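Local coordinates for protein galectin (Xenopus laevis, PDB 3WUC) that binds lactose on one face of a beta-sandwich and, as in the galectin family generally, probably recognises other beta-galactosides as well, at residues 33-38 against 50-55; 61-66 against 77-82. All coordinates share one frame; numbering follows the deposited sequence.

Interaction 1. Residues 33-38 against 50-55; sequences NRFAVD and CNPRFE. With GAL (beta-D-galactopyranose), chain D; GLC (alpha-D-glucopyranose), chain C.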
loop_
_atom_site.group_PDB
_atom_site.type_symbol
_atom_site.label_atom_id
_atom_site.label_comp_id
_atom_site.label_asym_id
_atom_site.label_seq_id
_atom_site.Cartn_x
_atom_site.Cartn_y
_atom_site.Cartn_z
ATOM N N ASN B 33 7.249 -24.421 11.752
ATOM C CA ASN B 33 6.862 -24.574 13.124
ATOM C C ASN B 33 6.542 -23.268 13.878
ATOM O O ASN B 33 5.960 -23.251 14.912
ATOM C CB ASN B 33 7.839 -25.464 13.890
ATOM C CG ASN B 33 9.245 -24.931 13.929
ATOM O OD1 ASN B 33 9.596 -23.838 13.426
ATOM N ND2 ASN B 33 10.132 -25.778 14.446
ATOM N N ARG B 34 7.113 -22.163 13.378
ATOM C CA ARG B 34 7.041 -20.883 14.063
ATOM C C ARG B 34 7.649 -19.849 13.116
ATOM O O ARG B 34 8.413 -20.189 12.170
ATOM C CB ARG B 34 7.789 -20.919 15.401
ATOM C CG ARG B 34 9.291 -20.967 15.278
ATOM C CD ARG B 34 9.876 -20.995 16.648
ATOM N NE ARG B 34 11.330 -21.064 16.649
ATOM C CZ ARG B 34 12.124 -20.288 17.343
ATOM N NH1 ARG B 34 11.728 -19.319 18.179
ATOM N NH2 ARG B 34 13.458 -20.551 17.239
ATOM N N PHE B 35 7.285 -18.590 13.379
ATOM C CA PHE B 35 7.886 -17.447 12.665
ATOM C C PHE B 35 8.032 -16.293 13.591
ATOM O O PHE B 35 7.441 -16.212 14.674
ATOM C CB PHE B 35 7.088 -17.094 11.398
ATOM C CG PHE B 35 5.797 -16.322 11.618
ATOM C CD1 PHE B 35 4.651 -16.981 11.928
ATOM C CD2 PHE B 35 5.799 -14.962 11.510
ATOM C CE1 PHE B 35 3.438 -16.262 12.089
ATOM C CE2 PHE B 35 4.651 -14.216 11.728
ATOM C CZ PHE B 35 3.497 -14.869 12.019
ATOM N N ALA B 36 8.835 -15.293 13.264
ATOM C CA ALA B 36 9.023 -14.177 14.134
ATOM C C ALA B 36 9.247 -12.897 13.393
ATOM O O ALA B 36 9.876 -12.917 12.285
ATOM C CB ALA B 36 10.243 -14.380 15.053
ATOM N N VAL B 37 8.806 -11.819 14.024
ATOM C CA VAL B 37 9.190 -10.445 13.645
ATOM C C VAL B 37 9.780 -9.818 14.893
ATOM O O VAL B 37 9.237 -9.861 15.991
ATOM C CB VAL B 37 7.985 -9.582 13.164
ATOM C CG1 VAL B 37 8.506 -8.195 12.784
ATOM C CG2 VAL B 37 7.324 -10.208 11.976
ATOM N N ASP B 38 11.020 -9.328 14.759
ATOM C CA ASP B 38 11.812 -8.796 15.839
ATOM C C ASP B 38 12.106 -7.335 15.620
ATOM O O ASP B 38 12.404 -6.864 14.498
ATOM C CB ASP B 38 13.191 -9.447 15.885
ATOM C CG ASP B 38 13.167 -10.920 16.185
ATOM O OD1 ASP B 38 12.239 -11.400 16.908
ATOM O OD2 ASP B 38 14.090 -11.620 15.727
ATOM N N CYS B 50 8.394 -11.035 18.504
ATOM C CA CYS B 50 6.988 -11.492 18.373
ATOM C C CYS B 50 7.063 -12.776 17.596
ATOM O O CYS B 50 7.368 -12.799 16.426
ATOM C CB CYS B 50 6.211 -10.429 17.616
ATOM S SG CYS B 50 4.509 -10.910 17.330
ATOM N N ASN B 51 6.775 -13.886 18.299
ATOM C CA ASN B 51 7.049 -15.174 17.835
ATOM C C ASN B 51 5.816 -16.128 17.848
ATOM O O ASN B 51 5.653 -16.964 18.732
ATOM C CB ASN B 51 8.204 -15.777 18.635
ATOM C CG ASN B 51 8.744 -17.124 18.103
ATOM O OD1 ASN B 51 9.203 -17.943 18.982
ATOM N ND2 ASN B 51 8.698 -17.420 16.800
ATOM N N PRO B 52 4.931 -15.990 16.870
ATOM C CA PRO B 52 3.876 -16.986 16.825
ATOM C C PRO B 52 4.412 -18.386 16.540
ATOM O O PRO B 52 5.198 -18.609 15.657
ATOM C CB PRO B 52 2.973 -16.464 15.693
ATOM C CG PRO B 52 3.285 -14.982 15.512
ATOM C CD PRO B 52 4.793 -14.985 15.820
ATOM N N ARG B 53 3.999 -19.354 17.405
ATOM C CA ARG B 53 4.430 -20.739 17.359
ATOM C C ARG B 53 3.261 -21.646 17.027
ATOM O O ARG B 53 2.297 -21.728 17.811
ATOM C CB ARG B 53 4.948 -21.187 18.690
ATOM C CG ARG B 53 6.265 -20.403 19.005
ATOM C CD ARG B 53 6.705 -20.506 20.473
ATOM N NE ARG B 53 8.013 -19.851 20.660
ATOM C CZ ARG B 53 8.867 -20.111 21.671
ATOM N NH1 ARG B 53 8.516 -20.971 22.662
ATOM N NH2 ARG B 53 10.009 -19.493 21.709
ATOM N N PHE B 54 3.394 -22.259 15.872
ATOM C CA PHE B 54 2.445 -23.322 15.475
ATOM C C PHE B 54 2.654 -24.539 16.429
ATOM O O PHE B 54 1.703 -25.015 17.069
ATOM C CB PHE B 54 2.573 -23.674 13.979
ATOM C CG PHE B 54 2.282 -22.537 13.095
ATOM C CD1 PHE B 54 0.981 -22.204 12.798
ATOM C CD2 PHE B 54 3.317 -21.764 12.569
ATOM C CE1 PHE B 54 0.695 -21.135 11.936
ATOM C CE2 PHE B 54 3.031 -20.695 11.729
ATOM C CZ PHE B 54 1.694 -20.412 11.415
ATOM N N GLU B 55 3.870 -25.028 16.484
ATOM C CA GLU B 55 4.298 -26.016 17.476
ATOM C C GLU B 55 5.794 -25.906 17.714
ATOM O O GLU B 55 6.576 -26.249 16.865
ATOM C CB GLU B 55 3.912 -27.427 16.963
ATOM C CG GLU B 55 3.497 -28.380 18.062
ATOM C CD GLU B 55 2.792 -29.622 17.535
ATOM O OE1 GLU B 55 3.430 -30.698 17.576
ATOM O OE2 GLU B 55 1.623 -29.525 17.056
HETATM C C1 GAL D . 13.611 -19.710 22.798
HETATM C C2 GAL D . 13.800 -19.834 21.310
HETATM C C3 GAL D . 14.189 -18.502 20.709
HETATM C C4 GAL D . 13.190 -17.440 21.154
HETATM C C5 GAL D . 13.089 -17.471 22.696
HETATM C C6 GAL D . 12.074 -16.450 23.168
HETATM O O2 GAL D . 14.909 -20.748 21.115
HETATM O O3 GAL D . 14.384 -18.601 19.325
HETATM O O4 GAL D . 11.917 -17.638 20.489
HETATM O O5 GAL D . 12.631 -18.755 23.086
HETATM O O6 GAL D . 11.876 -16.490 24.571
HETATM C C1 GLC C . 12.357 -22.939 26.837
HETATM C C2 GLC C . 11.181 -22.130 26.267
HETATM C C3 GLC C . 11.533 -21.792 24.813
HETATM C C4 GLC C . 12.896 -21.122 24.605
HETATM C C5 GLC C . 13.988 -21.952 25.299
HETATM C C6 GLC C . 15.317 -21.188 25.306
HETATM O O1 GLC C . 12.343 -24.134 26.098
HETATM O O2 GLC C . 10.004 -22.909 26.297
HETATM O O3 GLC C . 10.517 -20.855 24.385
HETATM O O4 GLC C . 13.153 -21.001 23.186
HETATM O O5 GLC C . 13.588 -22.258 26.660
HETATM O O6 GLC C . 15.421 -19.835 25.852
#
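Cys-50 and Val-37 form an antiparallel hydrogen-bonded pair, with Cys-50 N 2.9 Å from Val-37 O. The return bond runs from Val-37 N to Cys-50 O.

Phe-35 O gets no N-H from Pro-52; the Asn-51 side chain supplies one. Asn-51 CG lies anti to the backbone N (chi1 -172°), and the amide reaches over the partner strand. Asn-51 ND2 donates to Phe-35 O at 2.7 Å, from above the carbonyl plane. This bond fixes the rotation of the amide and leaves OD1 facing the sugar site, where it accepts from three nitrogens. Arg-34 NH1 meets Asn-51 OD1 at 3.0 Å, with the oxygen in its guanidinium plane. Arg-53 grips the same oxygen side-on through NE and NH2, and its NE is 2.8 Å from Asn-51 OD1.

Pro-52 O takes the nearly straight bond from Phe-35 N (165° at the hydrogen). Pro-52 CD sits over the centre of one face of the Phe-35 ring, a CH-pi contact 4.0 Å from the centroid.

Arg-53 and Arg-34 share the galactose. Arg-53 NH2 and Arg-34 NH1 each approach GAL O4 at 2.9 Å, the Arg-34 bond being weak. Arg-34 NH1 and NH2 both donate to GAL O3, and Arg-53 NH1 binds GLC O3 at 2.6 Å. Asn-51 thus holds both guanidinium groups against the disaccharide; Asn-51, Pro-52 and Arg-53 belong to the His-x-Asn-Pro-Arg motif of galectins. Asp-59 also pairs with Arg-53, and Arg-34 NH2 also donates to Met-3 O.

Phe-54 turns its ring edge to the Asn-33–Arg-34 peptide. Glu-55 N closes the contact on Asn-33 O at 3.2 Å.

The pair belongs to the hairpin of strands 36-39 and 45-53. Strands 120-127 and 62-69 flank it. Val-37 and Cys-50 pack inward on strand 89-96 of the second sheet.

Interaction 2. Residues 61-66 against 77-82; sequences NTIVLN and KKETAF. With GAL (beta-D-galactopyranose), chain D.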
loop_
_atom_site.group_PDB
_atom_site.type_symbol
_atom_site.label_atom_id
_atom_site.label_comp_id
_atom_site.label_asym_id
_atom_site.label_seq_id
_atom_site.Cartn_x
_atom_site.Cartn_y
_atom_site.Cartn_z
ATOM N N ASN B 61 0.087 -23.351 18.794
ATOM C CA ASN B 61 -0.800 -22.243 18.405
ATOM C C ASN B 61 -0.862 -21.110 19.411
ATOM O O ASN B 61 -1.916 -20.637 19.859
ATOM C CB ASN B 61 -2.207 -22.750 18.034
ATOM C CG ASN B 61 -2.188 -23.759 16.928
ATOM O OD1 ASN B 61 -2.993 -24.737 16.949
ATOM N ND2 ASN B 61 -1.312 -23.628 16.021
ATOM N N THR B 62 0.365 -20.655 19.791
ATOM C CA THR B 62 0.544 -19.674 20.841
ATOM C C THR B 62 1.563 -18.627 20.372
ATOM O O THR B 62 2.548 -19.043 19.739
ATOM C CB THR B 62 1.094 -20.353 22.116
ATOM O OG1 THR B 62 0.100 -21.275 22.591
ATOM C CG2 THR B 62 1.292 -19.398 23.196
ATOM N N ILE B 63 1.254 -17.361 20.686
ATOM C CA ILE B 63 2.211 -16.275 20.473
ATOM C C ILE B 63 3.087 -16.150 21.695
ATOM O O ILE B 63 2.619 -15.905 22.825
ATOM C CB ILE B 63 1.532 -14.947 20.136
ATOM C CG1 ILE B 63 0.583 -15.117 18.976
ATOM C CG2 ILE B 63 2.574 -13.922 19.779
ATOM C CD1 ILE B 63 -0.228 -13.889 18.635
ATOM N N VAL B 64 4.435 -16.213 21.479
ATOM C CA VAL B 64 5.419 -15.881 22.464
ATOM C C VAL B 64 5.997 -14.511 22.164
ATOM O O VAL B 64 6.456 -14.315 20.992
ATOM C CB VAL B 64 6.525 -16.961 22.519
ATOM C CG1 VAL B 64 7.715 -16.492 23.317
ATOM C CG2 VAL B 64 5.986 -18.248 23.138
ATOM N N LEU B 65 5.938 -13.607 23.121
ATOM C CA LEU B 65 6.647 -12.328 23.046
ATOM C C LEU B 65 7.783 -12.315 24.081
ATOM O O LEU B 65 7.660 -12.804 25.208
ATOM C CB LEU B 65 5.748 -11.134 23.268
ATOM C CG LEU B 65 4.501 -10.939 22.413
ATOM C CD1 LEU B 65 3.863 -9.710 22.958
ATOM C CD2 LEU B 65 4.711 -10.855 20.886
ATOM N N ASN B 66 8.919 -11.720 23.694
ATOM C CA ASN B 66 9.973 -11.558 24.696
ATOM C C ASN B 66 10.810 -10.370 24.285
ATOM O O ASN B 66 10.582 -9.784 23.239
ATOM C CB ASN B 66 10.840 -12.849 24.781
ATOM C CG ASN B 66 11.456 -13.045 26.150
ATOM O OD1 ASN B 66 11.517 -12.134 26.983
ATOM N ND2 ASN B 66 11.982 -14.279 26.337
ATOM N N LYS B 77 6.227 -13.688 27.512
ATOM C CA LYS B 77 4.787 -13.425 27.658
ATOM C C LYS B 77 4.062 -14.205 26.587
ATOM O O LYS B 77 4.427 -14.231 25.407
ATOM C CB LYS B 77 4.579 -11.936 27.455
ATOM C CG LYS B 77 3.070 -11.582 27.535
ATOM C CD LYS B 77 2.842 -10.093 27.342
ATOM C CE LYS B 77 1.409 -9.728 27.717
ATOM N NZ LYS B 77 1.309 -8.284 28.054
ATOM N N LYS B 78 3.006 -14.919 26.948
ATOM C CA LYS B 78 2.348 -15.753 25.983
ATOM C C LYS B 78 0.907 -15.275 25.778
ATOM O O LYS B 78 0.254 -14.839 26.760
ATOM C CB LYS B 78 2.351 -17.207 26.418
ATOM C CG LYS B 78 3.754 -17.779 26.646
ATOM C CD LYS B 78 3.726 -19.234 27.060
ATOM C CE LYS B 78 5.079 -19.815 27.404
ATOM N NZ LYS B 78 5.127 -21.304 27.250
ATOM N N GLU B 79 0.470 -15.320 24.554
ATOM C CA GLU B 79 -0.904 -14.922 24.122
ATOM C C GLU B 79 -1.495 -16.124 23.333
ATOM O O GLU B 79 -0.912 -16.714 22.401
ATOM C CB GLU B 79 -0.819 -13.688 23.215
ATOM C CG GLU B 79 -2.046 -13.229 22.468
ATOM C CD GLU B 79 -3.241 -12.970 23.390
ATOM O OE1 GLU B 79 -4.313 -13.595 23.170
ATOM O OE2 GLU B 79 -3.040 -12.208 24.365
ATOM N N THR B 80 -2.758 -16.430 23.673
ATOM C CA THR B 80 -3.418 -17.565 23.139
ATOM C C THR B 80 -4.143 -17.235 21.832
ATOM O O THR B 80 -4.442 -18.134 21.099
ATOM C CB THR B 80 -4.513 -18.099 24.125
ATOM O OG1 THR B 80 -5.420 -17.056 24.497
ATOM C CG2 THR B 80 -3.921 -18.491 25.358
ATOM N N ALA B 81 -4.372 -15.973 21.544
ATOM C CA ALA B 81 -5.028 -15.613 20.240
ATOM C C ALA B 81 -4.045 -16.004 19.119
ATOM O O ALA B 81 -2.824 -15.679 19.248
ATOM C CB ALA B 81 -5.324 -14.111 20.124
ATOM N N PHE B 82 -4.522 -16.697 18.079
ATOM C CA PHE B 82 -3.576 -17.230 17.068
ATOM C C PHE B 82 -4.096 -17.159 15.633
ATOM O O PHE B 82 -4.401 -18.164 15.020
ATOM C CB PHE B 82 -3.104 -18.605 17.426
ATOM C CG PHE B 82 -1.879 -19.013 16.672
ATOM C CD1 PHE B 82 -0.650 -18.629 17.200
ATOM C CD2 PHE B 82 -1.918 -19.808 15.593
ATOM C CE1 PHE B 82 0.501 -19.017 16.553
ATOM C CE2 PHE B 82 -0.759 -20.217 14.918
ATOM C CZ PHE B 82 0.463 -19.774 15.388
HETATM C C1 GAL D . 13.611 -19.710 22.798
HETATM C C2 GAL D . 13.800 -19.834 21.310
HETATM C C3 GAL D . 14.189 -18.502 20.709
HETATM C C4 GAL D . 13.190 -17.440 21.154
HETATM C C5 GAL D . 13.089 -17.471 22.696
HETATM C C6 GAL D . 12.074 -16.450 23.168
HETATM O O2 GAL D . 14.909 -20.748 21.115
HETATM O O3 GAL D . 14.384 -18.601 19.325
HETATM O O4 GAL D . 11.917 -17.638 20.489
HETATM O O5 GAL D . 12.631 -18.755 23.086
HETATM O O6 GAL D . 11.876 -16.490 24.571
HETATM O O HOH W 1 -4.075 -20.606 20.949
#
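This beta hairpin of strands 62-69 and 72-79 forms one edge of the sugar-binding sheet of the galectin sandwich. Ile-63 and Glu-79 make one hydrogen-bonded pair, and Leu-65 and Lys-77 make the next. Leu-65 N meets Lys-77 O at 2.8 Å in an almost straight bond (177°). Val-64 and Lys-78 lie between them as a non-hydrogen-bonded pair. Their side chains run side by side on the sugar-facing side, where Lys-78 also reaches Asp-59. Ile-63 and Leu-65 lie on the other face, and Leu-65 packs on strand 109-113.

At the galactose end, Asn-66 ND2 donates to GAL O6 at 2.8 Å.

Past Glu-79 the ladder ends. Glu-79 bends at chi2 (55°), which brings OE1 back to its own chain, 2.9 Å from Ala-81 N. Ile-63 stretches its CD1 to Ala-81 O, which is buried and has no partner in the model. Asn-61 and Thr-62 both face Arg-53 in a G1 beta bulge. There Phe-82 slides its ring under the Asn-61 backbone: Asn-61 CA stands over the ring centre, 3.7 Å from the centroid and 6° off the normal.

In the fold
Interactions 1 and 2 are successive hairpins of one sheet. Strands 45-53 and 62-69 join them through backbone bonds such as Asn-51 N to Val-64 O and Arg-53 N to Thr-62 O. Interaction 1 is the buried one, and its Arg-34, Asn-51 and Arg-53 bind each other and the sugars. Interaction 2 is only partly buried and relies more on regular strand pairing; its one link to galactose is Asn-66. The two gather different parts of that sugar: O3 and O4, and weakly O5, by 33-38/50-55, and O6 by 61-66/77-82. Away from the sugar they meet again in an aromatic cluster, where the Phe-54 and Phe-82 rings pack edge-to-face.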